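Local coordinates for predicted protein (Acinetobacter sp. RUH2624, PDB 4MEA), which is an epoxide hydrolase of the Cif type with an alpha/beta hydrolase fold, probably secreted and acting as a virulence factor, at residues L28-Y33 with G68-M73. Numbering follows the deposited sequence. Where two conformers were deposited one is given.
Sequences LGQYAY and GSTWKM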
ATOM      1  N   LEU A  28      -0.002  24.215 -21.430  1.00 12.02           N
ATOM      2  CA  LEU A  28      -0.035  24.562 -20.008  1.00 11.55           C
ATOM      3  C   LEU A  28       0.792  23.555 -19.207  1.00  8.20           C
ATOM      4  O   LEU A  28       1.357  22.623 -19.772  1.00  9.87           O
ATOM      5  CB  LEU A  28      -1.478  24.557 -19.507  1.00 13.23           C
ATOM      6  CG  LEU A  28      -2.500  25.377 -20.305  1.00 15.74           C
ATOM      7  CD1 LEU A  28      -3.842  25.368 -19.588  1.00 23.19           C
ATOM      8  CD2 LEU A  28      -2.019  26.810 -20.535  1.00 20.55           C
ATOM      9  N   GLY A  29       0.856  23.728 -17.894  1.00  9.15           N
ATOM     10  CA  GLY A  29       1.501  22.732 -17.048  1.00 10.45           C
ATOM     11  C   GLY A  29       2.964  22.494 -17.382  1.00 11.53           C
ATOM     12  O   GLY A  29       3.756  23.441 -17.428  1.00 15.29           O
ATOM     13  N   GLN A  30       3.332  21.232 -17.610  1.00 12.60           N
ATOM     14  CA  GLN A  30       4.736  20.895 -17.863  1.00  7.27           C
ATOM     15  C   GLN A  30       5.261  21.509 -19.161  1.00  9.80           C
ATOM     16  O   GLN A  30       6.475  21.574 -19.379  1.00  7.17           O
ATOM     17  CB  GLN A  30       4.964  19.375 -17.873  1.00 13.01           C
ATOM     18  CG  GLN A  30       4.250  18.612 -18.997  1.00 12.27           C
ATOM     19  CD  GLN A  30       4.695  17.165 -19.091  1.00 12.81           C
ATOM     20  OE1 GLN A  30       5.825  16.825 -18.733  1.00 13.25           O
ATOM     21  NE2 GLN A  30       3.807  16.303 -19.575  1.00  8.70           N
ATOM     22  N   TYR A  31       4.348  21.961 -20.015  1.00 10.80           N
ATOM     23  CA  TYR A  31       4.737  22.504 -21.316  1.00 16.90           C
ATOM     24  C   TYR A  31       4.855  24.023 -21.274  1.00 20.14           C
ATOM     25  O   TYR A  31       5.229  24.645 -22.264  1.00 15.61           O
ATOM     26  CB  TYR A  31       3.722  22.107 -22.393  1.00 13.39           C
ATOM     27  CG  TYR A  31       3.370  20.636 -22.402  1.00 13.38           C
ATOM     28  CD1 TYR A  31       4.229  19.702 -22.969  1.00  6.44           C
ATOM     29  CD2 TYR A  31       2.168  20.184 -21.855  1.00 11.03           C
ATOM     30  CE1 TYR A  31       3.910  18.347 -22.978  1.00 11.65           C
ATOM     31  CE2 TYR A  31       1.833  18.835 -21.866  1.00 10.87           C
ATOM     32  CZ  TYR A  31       2.715  17.920 -22.427  1.00 13.97           C
ATOM     33  OH  TYR A  31       2.401  16.581 -22.440  1.00  8.67           O
ATOM     34  N   ALA A  32       4.516  24.617 -20.132  1.00 16.25           N
ATOM     35  CA  ALA A  32       4.556  26.070 -19.990  1.00 15.63           C
ATOM     36  C   ALA A  32       5.821  26.519 -19.273  1.00 16.41           C
ATOM     37  O   ALA A  32       6.074  26.121 -18.139  1.00 13.82           O
ATOM     38  CB  ALA A  32       3.320  26.579 -19.253  1.00 13.29           C
ATOM     39  N   TYR A  33       6.623  27.339 -19.942  1.00 14.18           N
ATOM     40  CA  TYR A  33       7.880  27.857 -19.397  0.54 15.73           C
ATOM     41  C   TYR A  33       7.838  29.392 -19.389  1.00 19.15           C
ATOM     42  O   TYR A  33       7.546  29.981 -20.424  1.00 14.20           O
ATOM     43  CB  TYR A  33       9.049  27.375 -20.273  0.54 15.93           C
ATOM     44  CG  TYR A  33       8.848  25.982 -20.852  0.54 13.29           C
ATOM     45  CD1 TYR A  33       9.036  24.850 -20.066  0.54 17.41           C
ATOM     46  CD2 TYR A  33       8.462  25.801 -22.178  0.54 11.87           C
ATOM     47  CE1 TYR A  33       8.843  23.572 -20.578  0.54  9.82           C
ATOM     48  CE2 TYR A  33       8.270  24.520 -22.701  0.54 14.63           C
ATOM     49  CZ  TYR A  33       8.464  23.414 -21.890  0.54 13.23           C
ATOM     50  OH  TYR A  33       8.273  22.142 -22.378  0.54 12.40           O
ATOM     51  N   GLY A  68       4.852  12.600  -9.011  1.00  6.19           N
ATOM     52  CA  GLY A  68       3.766  13.568  -9.002  1.00  4.03           C
ATOM     53  C   GLY A  68       4.171  14.928  -9.543  1.00 11.47           C
ATOM     54  O   GLY A  68       3.334  15.831  -9.670  1.00  9.03           O
ATOM     55  N   SER A  69       5.453  15.074  -9.873  1.00  9.77           N
ATOM     56  CA  SER A  69       5.987  16.344 -10.354  1.00  8.61           C
ATOM     57  C   SER A  69       6.750  16.184 -11.671  1.00 10.00           C
ATOM     58  O   SER A  69       6.923  15.077 -12.171  1.00 10.09           O
ATOM     59  CB  SER A  69       6.926  16.958  -9.307  1.00 13.44           C
ATOM     60  OG  SER A  69       6.298  17.075  -8.036  1.00 10.82           O
ATOM     61  N   THR A  70       7.188  17.312 -12.225  1.00 12.33           N
ATOM     62  CA  THR A  70       8.159  17.342 -13.315  1.00 12.03           C
ATOM     63  C   THR A  70       9.077  18.520 -13.009  1.00 10.03           C
ATOM     64  O   THR A  70       9.003  19.079 -11.917  1.00  8.64           O
ATOM     65  CB  THR A  70       7.493  17.550 -14.701  1.00 14.01           C
ATOM     66  OG1 THR A  70       6.879  18.842 -14.750  1.00  6.79           O
ATOM     67  CG2 THR A  70       6.447  16.479 -14.970  1.00 10.54           C
ATOM     68  N   TRP A  71       9.934  18.898 -13.958  1.00 11.36           N
ATOM     69  CA  TRP A  71      10.758  20.101 -13.828  1.00  9.75           C
ATOM     70  C   TRP A  71       9.900  21.272 -13.321  1.00  9.61           C
ATOM     71  O   TRP A  71      10.371  22.122 -12.565  1.00  7.64           O
ATOM     72  CB  TRP A  71      11.366  20.484 -15.199  1.00  6.94           C
ATOM     73  CG  TRP A  71      10.342  21.143 -16.051  1.00  9.47           C
ATOM     74  CD1 TRP A  71       9.473  20.534 -16.905  1.00  9.85           C
ATOM     75  CD2 TRP A  71      10.023  22.542 -16.078  1.00 10.28           C
ATOM     76  NE1 TRP A  71       8.636  21.470 -17.470  1.00  9.74           N
ATOM     77  CE2 TRP A  71       8.953  22.708 -16.975  1.00  9.94           C
ATOM     78  CE3 TRP A  71      10.536  23.666 -15.422  1.00 11.71           C
ATOM     79  CZ2 TRP A  71       8.386  23.955 -17.239  1.00  8.49           C
ATOM     80  CZ3 TRP A  71       9.974  24.908 -15.693  1.00 11.81           C
ATOM     81  CH2 TRP A  71       8.912  25.039 -16.584  1.00 11.45           C
ATOM     82  N   LYS A  72       8.645  21.311 -13.768  1.00  8.29           N
ATOM     83  CA  LYS A  72       7.717  22.415 -13.494  1.00 12.54           C
ATOM     84  C   LYS A  72       7.616  22.802 -12.019  1.00 10.29           C
ATOM     85  O   LYS A  72       7.346  23.960 -11.700  1.00  8.63           O
ATOM     86  CB  LYS A  72       6.322  22.075 -14.047  1.00  7.46           C
ATOM     87  CG  LYS A  72       5.246  23.154 -13.862  1.00  9.81           C
ATOM     88  CD  LYS A  72       5.500  24.356 -14.773  1.00  9.15           C
ATOM     89  CE  LYS A  72       4.298  25.286 -14.800  1.00  5.76           C
ATOM     90  NZ  LYS A  72       4.525  26.403 -15.755  1.00 11.04           N
ATOM     91  N   MET A  73       7.846  21.848 -11.115  1.00  7.83           N
ATOM     92  CA  MET A  73       7.684  22.132  -9.692  1.00  7.37           C
ATOM     93  C   MET A  73       8.681  23.189  -9.243  1.00 15.78           C
ATOM     94  O   MET A  73       8.465  23.873  -8.251  1.00 10.98           O
ATOM     95  CB  MET A  73       7.829  20.864  -8.837  1.00  9.59           C
ATOM     96  CG  MET A  73       9.250  20.271  -8.776  1.00  7.52           C
ATOM     97  SD  MET A  73       9.436  19.161  -7.341  1.00  9.65           S
ATOM     98  CE  MET A  73       9.634  20.332  -5.994  1.00  9.97           C
TER
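The indole NE1 of Trp71 donates to the backbone O of Gln30 at 2.9 Å. Its N-H...O angle of 160° makes the bond fairly straight, and the acceptor lies almost exactly in the indole plane. The second bond across the contact ends on Ala32 O, which takes NZ of Lys72 at 2.9 Å; here the ammonium sits well above the carbonyl plane (42° out of it), away from the lone-pair directions. Lys72 leaves its backbone with CG anti to the backbone N (chi1 -179°) and bends at chi2, a course that takes CE to 3.3 Å from Gly29 O before NZ arrives at Ala32. Glu75 OE1 forms a salt bridge with the same ammonium, which therefore serves a carboxylate and the Ala32 carbonyl together. Gly29 O is itself an acceptor within its own turn, from Ala32 N at 3.0 Å. In the alpha/beta hydrolase fold, 68-73 belongs to the loop that runs from strand 61-64 into helix 75-81, and 28-33 to the connection from helix 13-25 to strand 37-44; the two bonds join the connection that precedes edge strand 37-44 to the loop that follows strand 61-64, an inner strand of the same sheet. Thr70 OG1 closes an ST turn by accepting Lys72 N at 3.2 Å, and the same OG1 lies 3.7 Å from Gln30 CB. The amide NE2 of Gln30 is taken up by Glu228, and Tyr33 OH by Gln97. The Tyr33 ring lies obliquely to the indole, a pairing doubtful in its detail because it rests on one of two modelled conformers. Asp91 accepts the backbone N of Trp71.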